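Local coordinates for protein D-alanine--D-alanine ligase (Coxiella burnetii, PDB 3TQT) that joins two D-alanine molecules into D-alanyl-D-alanine at the cost of ATP, supplying a building block for the peptidoglycan cell wall, at residues E229-V234 against M299-F304; A242-E247 against Q282-A287; V294-M299 against I317-G322; T269-D274 against P330-A335; G151-V156 against I288-M293. All coordinates share one frame; numbering follows the deposited sequence.

Contact 1: residues E229-V234 against M299-F304; sequences EIECAV and MARVDF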
# COMPACT_ATOMS: atom_id res chain seq x y z
N GLU A 229 -18.50 -16.20 14.74
CA GLU A 229 -17.90 -15.28 13.79
C GLU A 229 -18.87 -14.15 13.54
O GLU A 229 -19.88 -14.32 12.86
CB GLU A 229 -17.55 -15.99 12.49
CG GLU A 229 -16.67 -17.21 12.71
CD GLU A 229 -15.76 -17.47 11.53
OE1 GLU A 229 -15.31 -16.48 10.90
OE2 GLU A 229 -15.50 -18.65 11.24
N ILE A 230 -18.56 -12.99 14.13
CA ILE A 230 -19.43 -11.83 14.10
C ILE A 230 -18.80 -10.80 13.17
O ILE A 230 -17.57 -10.66 13.13
CB ILE A 230 -19.60 -11.25 15.50
CG1 ILE A 230 -20.15 -12.32 16.46
CG2 ILE A 230 -20.48 -10.00 15.48
CD1 ILE A 230 -21.47 -12.91 16.03
N GLU A 231 -19.63 -10.12 12.39
CA GLU A 231 -19.11 -9.13 11.47
C GLU A 231 -19.79 -7.79 11.72
O GLU A 231 -20.88 -7.74 12.27
CB GLU A 231 -19.35 -9.57 10.03
CG GLU A 231 -18.79 -10.94 9.73
CD GLU A 231 -18.96 -11.31 8.28
OE1 GLU A 231 -19.80 -10.67 7.61
OE2 GLU A 231 -18.26 -12.22 7.81
N CYS A 232 -19.11 -6.72 11.34
CA CYS A 232 -19.64 -5.39 11.53
C CYS A 232 -19.20 -4.52 10.36
O CYS A 232 -18.02 -4.49 10.01
CB CYS A 232 -19.16 -4.81 12.86
SG CYS A 232 -19.82 -3.19 13.25
N ALA A 233 -20.15 -3.84 9.74
CA ALA A 233 -19.87 -3.00 8.60
C ALA A 233 -19.58 -1.60 9.11
O ALA A 233 -20.36 -1.05 9.88
CB ALA A 233 -21.05 -2.98 7.65
N VAL A 234 -18.45 -1.05 8.69
CA VAL A 234 -18.07 0.31 9.06
C VAL A 234 -18.13 1.21 7.83
O VAL A 234 -17.76 0.81 6.71
CB VAL A 234 -16.66 0.34 9.67
CG1 VAL A 234 -16.25 1.78 10.02
CG2 VAL A 234 -16.61 -0.54 10.91
N MET A 299 -15.09 2.44 3.61
CA MET A 299 -15.75 1.26 4.15
C MET A 299 -14.80 0.15 4.56
O MET A 299 -13.71 0.00 4.00
CB MET A 299 -16.71 0.70 3.11
CG MET A 299 -16.03 0.44 1.76
SD MET A 299 -17.05 -0.52 0.63
CE MET A 299 -17.63 -1.77 1.75
N ALA A 300 -15.23 -0.65 5.52
CA ALA A 300 -14.56 -1.89 5.84
C ALA A 300 -15.57 -2.82 6.48
O ALA A 300 -16.45 -2.37 7.21
CB ALA A 300 -13.42 -1.65 6.80
N ARG A 301 -15.43 -4.11 6.23
CA ARG A 301 -16.10 -5.07 7.07
C ARG A 301 -15.09 -5.63 8.05
O ARG A 301 -14.08 -6.21 7.64
CB ARG A 301 -16.71 -6.20 6.25
CG ARG A 301 -17.78 -6.94 7.02
CD ARG A 301 -18.23 -8.17 6.25
NE ARG A 301 -17.16 -9.16 6.22
CZ ARG A 301 -16.77 -9.81 5.13
NH1 ARG A 301 -17.35 -9.56 3.97
NH2 ARG A 301 -15.80 -10.71 5.22
N VAL A 302 -15.34 -5.43 9.34
CA VAL A 302 -14.47 -5.97 10.38
C VAL A 302 -15.04 -7.28 10.87
O VAL A 302 -16.20 -7.34 11.29
CB VAL A 302 -14.35 -5.02 11.58
CG1 VAL A 302 -13.31 -5.55 12.56
CG2 VAL A 302 -14.01 -3.61 11.11
N ASP A 303 -14.23 -8.33 10.78
CA ASP A 303 -14.64 -9.68 11.15
C ASP A 303 -14.02 -10.03 12.49
O ASP A 303 -12.82 -9.85 12.69
CB ASP A 303 -14.21 -10.69 10.10
CG ASP A 303 -14.86 -10.43 8.74
OD1 ASP A 303 -15.79 -9.59 8.65
OD2 ASP A 303 -14.43 -11.07 7.76
N PHE A 304 -14.87 -10.50 13.39
CA PHE A 304 -14.47 -10.80 14.75
C PHE A 304 -14.72 -12.26 15.08
O PHE A 304 -15.52 -12.93 14.42
CB PHE A 304 -15.35 -10.04 15.73
CG PHE A 304 -15.27 -8.55 15.64
CD1 PHE A 304 -14.51 -7.83 16.55
CD2 PHE A 304 -16.01 -7.85 14.71
CE1 PHE A 304 -14.47 -6.46 16.49
CE2 PHE A 304 -15.96 -6.48 14.64
CZ PHE A 304 -15.20 -5.78 15.53
O HOH W 1 -14.76 -13.70 11.82

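Contact 2: residues A242-E247 against Q282-A287; sequences ASLPGE and QIQQIA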
# COMPACT_ATOMS: atom_id res chain seq x y z
N ALA A 242 -20.75 2.42 12.65
CA ALA A 242 -20.75 0.97 12.61
C ALA A 242 -22.18 0.45 12.50
O ALA A 242 -23.09 0.99 13.12
CB ALA A 242 -20.08 0.41 13.86
N SER A 243 -22.37 -0.59 11.69
CA SER A 243 -23.68 -1.22 11.53
C SER A 243 -24.00 -2.06 12.75
O SER A 243 -23.16 -2.26 13.61
CB SER A 243 -23.67 -2.14 10.30
OG SER A 243 -22.84 -3.27 10.56
N LEU A 244 -25.22 -2.56 12.81
CA LEU A 244 -25.52 -3.63 13.73
C LEU A 244 -24.68 -4.83 13.32
O LEU A 244 -24.46 -5.06 12.12
CB LEU A 244 -27.01 -3.98 13.69
CG LEU A 244 -27.88 -2.84 14.21
CD1 LEU A 244 -29.36 -3.17 14.07
CD2 LEU A 244 -27.53 -2.51 15.66
N PRO A 245 -24.19 -5.58 14.30
CA PRO A 245 -23.36 -6.76 14.03
C PRO A 245 -24.15 -7.82 13.28
O PRO A 245 -25.36 -7.90 13.45
CB PRO A 245 -23.04 -7.29 15.44
CG PRO A 245 -23.34 -6.15 16.37
CD PRO A 245 -24.46 -5.40 15.73
N GLY A 246 -23.47 -8.59 12.44
CA GLY A 246 -24.09 -9.73 11.80
C GLY A 246 -23.29 -10.96 12.17
O GLY A 246 -22.24 -10.85 12.81
N GLU A 247 -23.78 -12.12 11.77
CA GLU A 247 -23.08 -13.36 12.05
C GLU A 247 -22.97 -14.22 10.82
O GLU A 247 -23.86 -14.23 9.97
CB GLU A 247 -23.75 -14.14 13.18
CG GLU A 247 -23.15 -15.53 13.40
CD GLU A 247 -23.72 -16.23 14.62
OE1 GLU A 247 -24.87 -15.93 15.00
OE2 GLU A 247 -23.02 -17.08 15.20
N GLN A 282 -19.46 -3.31 22.12
CA GLN A 282 -18.02 -3.53 22.00
C GLN A 282 -17.66 -3.79 20.55
O GLN A 282 -16.74 -3.18 20.00
CB GLN A 282 -17.57 -4.72 22.84
CG GLN A 282 -17.44 -4.44 24.30
CD GLN A 282 -17.01 -5.67 25.05
OE1 GLN A 282 -15.91 -6.19 24.84
NE2 GLN A 282 -17.88 -6.18 25.91
N ILE A 283 -18.39 -4.71 19.92
CA ILE A 283 -18.19 -5.01 18.52
C ILE A 283 -18.20 -3.72 17.69
O ILE A 283 -17.31 -3.46 16.89
CB ILE A 283 -19.25 -5.99 18.02
CG1 ILE A 283 -19.04 -7.35 18.69
CG2 ILE A 283 -19.19 -6.10 16.50
CD1 ILE A 283 -20.14 -8.35 18.45
N GLN A 284 -19.21 -2.89 17.91
CA GLN A 284 -19.33 -1.67 17.14
C GLN A 284 -18.16 -0.72 17.43
O GLN A 284 -17.58 -0.15 16.50
CB GLN A 284 -20.68 -1.01 17.38
CG GLN A 284 -21.82 -1.77 16.72
CD GLN A 284 -23.19 -1.27 17.13
OE1 GLN A 284 -23.44 -1.01 18.31
NE2 GLN A 284 -24.08 -1.13 16.17
N GLN A 285 -17.80 -0.57 18.70
CA GLN A 285 -16.75 0.40 19.02
C GLN A 285 -15.39 -0.05 18.53
O GLN A 285 -14.61 0.76 18.02
CB GLN A 285 -16.68 0.69 20.51
CG GLN A 285 -15.71 1.83 20.82
CD GLN A 285 -16.15 3.16 20.22
OE1 GLN A 285 -17.16 3.73 20.63
NE2 GLN A 285 -15.39 3.66 19.23
N ILE A 286 -15.11 -1.34 18.67
CA ILE A 286 -13.83 -1.88 18.23
C ILE A 286 -13.75 -1.85 16.71
O ILE A 286 -12.70 -1.56 16.15
CB ILE A 286 -13.62 -3.33 18.74
CG1 ILE A 286 -13.54 -3.33 20.27
CG2 ILE A 286 -12.34 -3.91 18.16
CD1 ILE A 286 -13.40 -4.71 20.86
N ALA A 287 -14.86 -2.13 16.05
CA ALA A 287 -14.88 -2.03 14.58
C ALA A 287 -14.47 -0.62 14.13
O ALA A 287 -13.65 -0.45 13.22
CB ALA A 287 -16.24 -2.41 14.01

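Contact 3: residues V294-M299 against I317-G322; sequences VHCSGM and INTIPG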
# COMPACT_ATOMS: atom_id res chain seq x y z
N VAL A 294 -6.14 1.44 11.31
CA VAL A 294 -5.47 1.09 10.07
C VAL A 294 -5.67 2.18 9.02
O VAL A 294 -5.37 1.98 7.85
CB VAL A 294 -5.98 -0.26 9.51
CG1 VAL A 294 -5.67 -1.38 10.51
CG2 VAL A 294 -7.46 -0.18 9.22
N HIS A 295 -6.20 3.32 9.46
CA HIS A 295 -6.35 4.50 8.60
C HIS A 295 -7.16 4.20 7.36
O HIS A 295 -6.83 4.63 6.25
CB HIS A 295 -4.99 5.07 8.25
CG HIS A 295 -4.15 5.32 9.46
ND1 HIS A 295 -2.90 4.75 9.63
CD2 HIS A 295 -4.40 6.03 10.58
CE1 HIS A 295 -2.41 5.12 10.80
NE2 HIS A 295 -3.31 5.89 11.40
N CYS A 296 -8.24 3.45 7.57
CA CYS A 296 -9.14 3.09 6.49
C CYS A 296 -9.98 4.30 6.07
O CYS A 296 -10.07 5.31 6.79
CB CYS A 296 -10.05 1.95 6.93
SG CYS A 296 -10.68 1.04 5.55
N SER A 297 -10.57 4.19 4.89
CA SER A 297 -11.43 5.22 4.36
C SER A 297 -12.59 4.54 3.70
O SER A 297 -12.46 3.43 3.17
CB SER A 297 -10.69 6.04 3.30
OG SER A 297 -9.77 6.91 3.90
N GLY A 298 -13.74 5.22 3.74
CA GLY A 298 -14.93 4.78 3.03
C GLY A 298 -15.64 3.64 3.73
O GLY A 298 -16.67 3.84 4.38
N MET A 299 -15.09 2.44 3.61
CA MET A 299 -15.75 1.26 4.15
C MET A 299 -14.80 0.15 4.56
O MET A 299 -13.71 0.00 4.00
CB MET A 299 -16.71 0.70 3.11
CG MET A 299 -16.03 0.44 1.76
SD MET A 299 -17.05 -0.52 0.63
CE MET A 299 -17.63 -1.77 1.75
N ILE A 317 -9.87 -7.36 8.79
CA ILE A 317 -10.57 -6.20 8.23
C ILE A 317 -10.56 -6.32 6.72
O ILE A 317 -9.50 -6.44 6.11
CB ILE A 317 -9.86 -4.88 8.63
CG1 ILE A 317 -9.70 -4.83 10.15
CG2 ILE A 317 -10.66 -3.65 8.08
CD1 ILE A 317 -8.93 -3.63 10.66
N ASN A 318 -11.74 -6.30 6.12
CA ASN A 318 -11.89 -6.49 4.69
C ASN A 318 -12.29 -5.17 4.07
O ASN A 318 -13.36 -4.65 4.39
CB ASN A 318 -13.01 -7.48 4.41
CG ASN A 318 -12.75 -8.82 5.02
OD1 ASN A 318 -12.02 -9.63 4.46
ND2 ASN A 318 -13.31 -9.04 6.20
N THR A 319 -11.46 -4.65 3.17
CA THR A 319 -11.68 -3.30 2.64
C THR A 319 -12.49 -3.32 1.34
O THR A 319 -13.07 -2.32 0.96
CB THR A 319 -10.35 -2.57 2.37
OG1 THR A 319 -9.58 -3.35 1.46
CG2 THR A 319 -9.54 -2.38 3.68
N ILE A 320 -12.53 -4.46 0.67
CA ILE A 320 -13.48 -4.60 -0.44
C ILE A 320 -14.31 -5.85 -0.18
O ILE A 320 -14.11 -6.90 -0.79
CB ILE A 320 -12.80 -4.61 -1.84
CG1 ILE A 320 -11.74 -3.50 -1.95
CG2 ILE A 320 -13.84 -4.47 -2.98
CD1 ILE A 320 -12.30 -2.08 -2.06
N PRO A 321 -15.24 -5.75 0.77
CA PRO A 321 -16.09 -6.89 1.13
C PRO A 321 -17.05 -7.18 -0.01
O PRO A 321 -17.27 -6.30 -0.84
CB PRO A 321 -16.86 -6.37 2.34
CG PRO A 321 -16.90 -4.91 2.16
CD PRO A 321 -15.60 -4.53 1.51
N GLY A 322 -17.60 -8.39 -0.04
CA GLY A 322 -18.62 -8.73 -1.01
C GLY A 322 -19.71 -7.67 -0.99
O GLY A 322 -20.03 -7.13 0.06
O HOH W 2 -12.47 0.04 1.67

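Contact 4: residues T269-D274 against P330-A335; sequences TTTSVD and PKMWEA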
# COMPACT_ATOMS: atom_id res chain seq x y z
N THR A 269 -25.55 -16.89 6.74
CA THR A 269 -25.33 -15.55 7.28
C THR A 269 -26.63 -14.97 7.81
O THR A 269 -27.72 -15.34 7.35
CB THR A 269 -24.78 -14.58 6.22
OG1 THR A 269 -25.70 -14.50 5.13
CG2 THR A 269 -23.42 -15.04 5.72
N THR A 270 -26.53 -14.04 8.75
CA THR A 270 -27.72 -13.40 9.27
C THR A 270 -27.34 -12.07 9.88
O THR A 270 -26.25 -11.91 10.41
CB THR A 270 -28.42 -14.26 10.34
OG1 THR A 270 -29.60 -13.59 10.80
CG2 THR A 270 -27.49 -14.50 11.54
N THR A 271 -28.26 -11.12 9.80
CA THR A 271 -28.02 -9.81 10.37
C THR A 271 -28.64 -9.76 11.76
O THR A 271 -28.52 -8.77 12.48
CB THR A 271 -28.60 -8.72 9.47
OG1 THR A 271 -29.97 -9.03 9.19
CG2 THR A 271 -27.82 -8.67 8.15
N SER A 272 -29.31 -10.85 12.14
CA SER A 272 -29.89 -10.98 13.47
C SER A 272 -29.08 -11.94 14.31
O SER A 272 -29.12 -13.14 14.10
CB SER A 272 -31.35 -11.45 13.40
OG SER A 272 -32.22 -10.38 13.08
N VAL A 273 -28.33 -11.40 15.25
CA VAL A 273 -27.56 -12.21 16.17
C VAL A 273 -28.04 -11.78 17.55
O VAL A 273 -28.38 -10.62 17.73
CB VAL A 273 -26.06 -11.94 16.03
CG1 VAL A 273 -25.70 -11.81 14.56
CG2 VAL A 273 -25.70 -10.66 16.73
N ASP A 274 -28.10 -12.70 18.51
CA ASP A 274 -28.61 -12.31 19.82
C ASP A 274 -27.50 -12.07 20.85
O ASP A 274 -27.33 -12.82 21.82
CB ASP A 274 -29.72 -13.24 20.33
CG ASP A 274 -29.19 -14.51 20.97
OD1 ASP A 274 -28.10 -14.98 20.58
OD2 ASP A 274 -29.87 -15.04 21.88
N PRO A 330 -23.44 -4.89 2.59
CA PRO A 330 -24.69 -4.16 2.38
C PRO A 330 -25.85 -4.67 3.23
O PRO A 330 -26.63 -3.83 3.67
CB PRO A 330 -24.98 -4.39 0.89
CG PRO A 330 -24.16 -5.58 0.50
CD PRO A 330 -22.93 -5.50 1.35
N LYS A 331 -25.97 -5.98 3.47
CA LYS A 331 -27.08 -6.49 4.27
C LYS A 331 -27.06 -5.95 5.70
O LYS A 331 -28.10 -5.60 6.24
CB LYS A 331 -27.08 -8.02 4.31
CG LYS A 331 -27.68 -8.67 3.09
CD LYS A 331 -27.67 -10.20 3.25
CE LYS A 331 -28.29 -10.63 4.57
NZ LYS A 331 -28.28 -12.11 4.76
N MET A 332 -25.89 -5.88 6.31
CA MET A 332 -25.79 -5.32 7.65
C MET A 332 -26.24 -3.86 7.68
O MET A 332 -26.98 -3.44 8.58
CB MET A 332 -24.37 -5.46 8.20
CG MET A 332 -24.08 -6.87 8.68
SD MET A 332 -22.49 -6.99 9.51
CE MET A 332 -21.36 -6.91 8.13
N TRP A 333 -25.78 -3.07 6.71
CA TRP A 333 -26.25 -1.68 6.65
C TRP A 333 -27.76 -1.59 6.46
O TRP A 333 -28.43 -0.81 7.13
CB TRP A 333 -25.50 -0.84 5.60
CG TRP A 333 -24.22 -0.31 6.16
CD1 TRP A 333 -22.96 -0.50 5.67
CD2 TRP A 333 -24.07 0.47 7.36
NE1 TRP A 333 -22.05 0.12 6.48
CE2 TRP A 333 -22.70 0.72 7.52
CE3 TRP A 333 -24.97 0.97 8.30
CZ2 TRP A 333 -22.20 1.46 8.59
CZ3 TRP A 333 -24.47 1.71 9.36
CH2 TRP A 333 -23.10 1.95 9.49
N GLU A 334 -28.30 -2.40 5.55
CA GLU A 334 -29.75 -2.38 5.33
C GLU A 334 -30.46 -2.68 6.64
O GLU A 334 -31.48 -2.06 6.96
CB GLU A 334 -30.17 -3.41 4.28
CG GLU A 334 -29.56 -3.21 2.91
CD GLU A 334 -30.21 -4.09 1.86
OE1 GLU A 334 -31.32 -4.60 2.12
OE2 GLU A 334 -29.60 -4.26 0.78
N ALA A 335 -29.92 -3.63 7.39
CA ALA A 335 -30.52 -4.05 8.64
C ALA A 335 -30.39 -2.97 9.71
O ALA A 335 -31.05 -3.03 10.74
CB ALA A 335 -29.90 -5.36 9.12

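Contact 5: residues G151-V156 against I288-M293; sequences GGIPVV and IDAFKM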
# COMPACT_ATOMS: atom_id res chain seq x y z
N GLY A 151 -1.89 -0.97 18.82
CA GLY A 151 -2.78 0.09 19.27
C GLY A 151 -3.74 -0.34 20.37
O GLY A 151 -4.66 0.39 20.71
N GLY A 152 -3.52 -1.54 20.91
CA GLY A 152 -4.34 -2.04 22.00
C GLY A 152 -5.65 -2.69 21.61
O GLY A 152 -6.49 -2.97 22.46
N ILE A 153 -5.84 -2.95 20.32
CA ILE A 153 -7.06 -3.64 19.91
C ILE A 153 -6.90 -5.15 20.05
O ILE A 153 -5.91 -5.72 19.61
CB ILE A 153 -7.52 -3.22 18.50
CG1 ILE A 153 -8.08 -1.79 18.57
CG2 ILE A 153 -8.57 -4.18 17.96
CD1 ILE A 153 -8.39 -1.18 17.24
N PRO A 154 -7.87 -5.79 20.71
CA PRO A 154 -7.83 -7.24 20.96
C PRO A 154 -7.91 -7.98 19.65
O PRO A 154 -8.86 -7.73 18.90
CB PRO A 154 -9.10 -7.49 21.78
CG PRO A 154 -9.58 -6.13 22.22
CD PRO A 154 -9.13 -5.17 21.17
N VAL A 155 -6.95 -8.85 19.35
CA VAL A 155 -7.03 -9.66 18.13
C VAL A 155 -6.79 -11.14 18.43
O VAL A 155 -6.20 -11.50 19.44
CB VAL A 155 -6.01 -9.20 17.05
CG1 VAL A 155 -6.20 -7.72 16.75
CG2 VAL A 155 -4.60 -9.47 17.53
N VAL A 156 -7.29 -11.99 17.55
CA VAL A 156 -6.95 -13.40 17.58
C VAL A 156 -5.44 -13.51 17.39
O VAL A 156 -4.89 -12.91 16.46
CB VAL A 156 -7.67 -14.17 16.47
CG1 VAL A 156 -7.22 -15.64 16.46
CG2 VAL A 156 -9.19 -14.07 16.66
N ILE A 288 -15.05 0.39 14.77
CA ILE A 288 -14.74 1.78 14.46
C ILE A 288 -13.30 2.11 14.81
O ILE A 288 -12.59 2.73 14.03
CB ILE A 288 -15.67 2.74 15.21
CG1 ILE A 288 -17.05 2.74 14.55
CG2 ILE A 288 -15.08 4.14 15.22
CD1 ILE A 288 -18.14 3.31 15.44
N ASP A 289 -12.85 1.68 15.99
CA ASP A 289 -11.47 1.93 16.40
C ASP A 289 -10.45 1.24 15.49
O ASP A 289 -9.42 1.81 15.15
CB ASP A 289 -11.25 1.50 17.84
CG ASP A 289 -12.03 2.35 18.83
OD1 ASP A 289 -12.59 3.38 18.42
OD2 ASP A 289 -12.07 2.00 20.02
N ALA A 290 -10.75 0.00 15.10
CA ALA A 290 -9.89 -0.75 14.20
C ALA A 290 -9.81 -0.05 12.84
O ALA A 290 -8.74 0.09 12.27
CB ALA A 290 -10.45 -2.16 14.02
N PHE A 291 -10.97 0.34 12.33
CA PHE A 291 -11.08 1.08 11.08
C PHE A 291 -10.15 2.28 11.11
O PHE A 291 -9.39 2.54 10.17
CB PHE A 291 -12.53 1.54 10.93
CG PHE A 291 -12.84 2.19 9.60
CD1 PHE A 291 -13.34 1.44 8.54
CD2 PHE A 291 -12.67 3.54 9.43
CE1 PHE A 291 -13.64 2.04 7.33
CE2 PHE A 291 -12.97 4.15 8.22
CZ PHE A 291 -13.45 3.40 7.18
N LYS A 292 -10.18 3.00 12.22
CA LYS A 292 -9.37 4.21 12.33
C LYS A 292 -7.89 3.86 12.48
O LYS A 292 -7.02 4.52 11.90
CB LYS A 292 -9.84 5.06 13.52
CG LYS A 292 -11.17 5.78 13.25
CD LYS A 292 -11.89 6.16 14.54
CE LYS A 292 -11.40 7.47 15.10
NZ LYS A 292 -12.19 7.84 16.31
N MET A 293 -7.62 2.79 13.22
CA MET A 293 -6.25 2.39 13.53
C MET A 293 -5.46 1.98 12.30
O MET A 293 -4.25 2.15 12.26
CB MET A 293 -6.25 1.26 14.55
CG MET A 293 -4.90 1.00 15.15
SD MET A 293 -5.12 0.19 16.73
CE MET A 293 -5.94 1.48 17.67

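Contact 1: residues E229-V234 against M299-F304
The carbonyl oxygen of F304 is gripped from two sources: I230 N donates to it at 3.1 Å, from above the carbonyl plane, and a water donates at 2.8 Å to F304 O while reaching E229 OE1 with its other hydrogen. F304 N gives I230 O the shortest bond between the two strands, 2.7 Å. From here the antiparallel pairing runs on through C232 with V302 and V234 with A300, both hydrogen-bonded pairs.

Alternation divides the side chains between two faces. I230, C232, V234, A300, V302 and F304 share the apolar one, where beta-branched and aromatic residues, with the smaller C232 and A300, meet helix 277-293; the methyls CG2 of V234 and V302 meet at 4.0 Å.

The other face carries the charges. R301 holds the carboxylate of D303 side-on, NE to OD1 at 2.8 Å and NH2 to OD2 at 2.9 Å; each oxygen offers its syn lone pair and lies within a few degrees of the guanidinium plane. A bend at chi3 (69°) turns the arginine's end back along its own strand. E231 lies over the guanidinium face, its carboxylate almost parallel to it (5°); E231 OE1 to R301 NE, 3.3 Å, is a contact of charges alone. The arginine's charge probably eases the repulsion between E231 OE2 and D303 OD1, 3.7 Å apart.

D303 is a predicted magnesium ligand and E231 falls in the predicted ATP-binding region, so this polar face is consistent with the nucleotide and metal site of an ATP-grasp domain.

Contact 2: residues A242-E247 against Q282-A287
The close part of this contact is A242 and S243 against Q284, on the helix 277-293. The methyl of A242 lies 3.8 Å from Q284 CB, and so small a side chain suits a place where A242 CA and Q284 CA come within 5.4 Å. Beyond it the glutamine stretches out along the chain 242-245 (chi2 170°), and NE2 donates to S243 O at 2.9 Å. The N-H points nearly straight at the oxygen (164°) but comes from above the carbonyl plane, with the oxygen lying close to the plane of the amide. Glutamine suits the place: its CB and CG pack on A242 while its amide reaches S243 O.

Elsewhere the fit is slacker. P245 and I283 cross at an angle, P245 CG and I283 CG2 standing 4.2 Å apart, yet this pair is buried, and I230 of the adjoining strand packs against both. On the solvent side L244 is exposed; its CD2 lies 3.8 Å from Q284 NE2, the two side chains side by side and pointing the same way.

S243 OG donates a hydrogen bond to L244 O and accepts one from A233 N, tying down the interruption in strand 241-249. The whole is a helix laid against the antiparallel sheet of the ATP-grasp fold, secured where that strand breaks.

Contact 3: residues V294-M299 against I317-G322
The beta hairpin of strands 298-306 and 312-318 ends here, where M299 and T319 stand on chains that are separating. A water spans the gap, donating to M299 O at 2.6 Å and to T319 O at 2.5 Å. Both distances are short and their exact values doubtful, but the water does the job that a direct backbone bond would do further along the hairpin.

Apolar side chains meet on each side of the water bridge. V294 and I317 reach toward each other tip to tip: I317 CD1 lies 4.0 Å from V294 CG1 and equally far from V294 CG2, so the isoleucine methyl rests in the fork of the valine. I317 arrives there with an extended chain (chi2 176°). Next to this, C296 SG touches the methyl CG2 of T319 at 4.1 Å. At the far end M299 bends at chi3 (-45°) and turns its CE to the ring of P321; the modelled separation from P321 CG is tighter than normal packing and its value is doubtful.

The chain 294-299 begins as helix 277-293 stops. H295, with positive phi, is the C-prime residue of a Schellman motif, in which C296 N bonds to F291 O. C138 and L148 of two further helices pack on V294 and I317, a buried setting that suits branched aliphatic residues.

N318, between I317 and T319, is a predicted magnesium ligand and donates a hydrogen bond from ND2 to R301 O. The contact lies at the open end of an ATP-grasp hairpin, beside the predicted metal site.

Contact 4: residues T269-D274 against P330-A335
The peptide group joining K331 to M332 has the methyl of T271 over one of its faces: T271 CG2 stands 3.6 Å from K331 O and 3.9 Å from M332 N. On the same helix the ring of W333, whose CB points away from T271, meets that of Y329 edge to face. A threonine suits the near side because its CG2, anti to the carbonyl carbon, can press on the helix, while CB and OG1 lie against A335. The closest carbons there are T271 CB and A335 CB, 3.6 Å apart, an approach that the alanine's small size permits.

T271 follows directly on strand 268-270, an outermost strand of the antiparallel sheet in the ATP-grasp domain, and helix 328-335 packs on the face of that sheet that carries E231 and A233. The chain turns away at this point through an ST turn, S272 N donating to T270 OG1 at 3.1 Å.

M332 adds its CG at 4.2 Å from T271 CG2 before its end leads off toward E231 and A233. K331 reaches the strand itself: bent at chi3 (52°), its chain carries CE past T271 CG2, within 4.1 Å, and brings NZ to 3.5 Å from T269 OG1.

Contact 5: residues G151-V156 against I288-M293
With CG1 anti to its carbonyl carbon (chi1 -72°) and the chain extended past it (chi2 172°), I153 sends CD1 straight at the helix 288-293. M293 reaches to meet it from the helix: its CG is anti to the backbone N, and a bend at chi3 (-65°) folds the thioether back, so the two side chains meet tip to tip, I153 CD1 lying 3.6 Å from M293 SD.

The isoleucine methyl is pushed between helix residues rather than set on a single side chain. It touches A290 N at 3.4 Å, and A290 CA is as close, a carbon contact tighter than usual. D289 CB and A290 CB flank it at 4.0 Å and 3.9 Å. A slim, linear branch suits this place, and alanine's short side chain lets the helix backbone be approached so nearly.

M293 also touches the chain at G151. Its SD lies 3.5 Å from G151 CA, an approach that suits a residue without a side chain. Its CE is equally near G151 O. The flexible methionine chain can follow such an irregular surface. G152, with positive phi, is the C-prime residue of a Schellman motif ending helix 141-150, I153 N hydrogen-bonding to L148 O, and its backbone angles by themselves call for glycine.

Around this wedge, L148 of helix 141-150 packs on both I153 and A290, and V314 of strand 312-318 lies against I153. The segment 151-156 therefore runs between the ends of two helices and the strand at the sheet's margin, where P154 and V156 make backbone hydrogen bonds with V314.

How the contacts relate
Contact 1 is the centre of the group: contact 2 lies about 7 Å away, contact 3 about 9 Å and contact 4 about 11 Å, all between centres. The five-stranded sheet organises them. Helix 277-293, used by contacts 2 and 5, packs on the apolar face of contact 1, while helix 328-335 of contact 4 takes the opposite face, M332 resting on E231 and A233, and W333 on A233. Contacts 4 and 5, 22 Å apart between centres, do not touch. Contacts 1 and 3 share M299 and meet at the predicted magnesium sites: the side chain of D303 is about 3 Å from that of N318 and about 4 Å from that of E316.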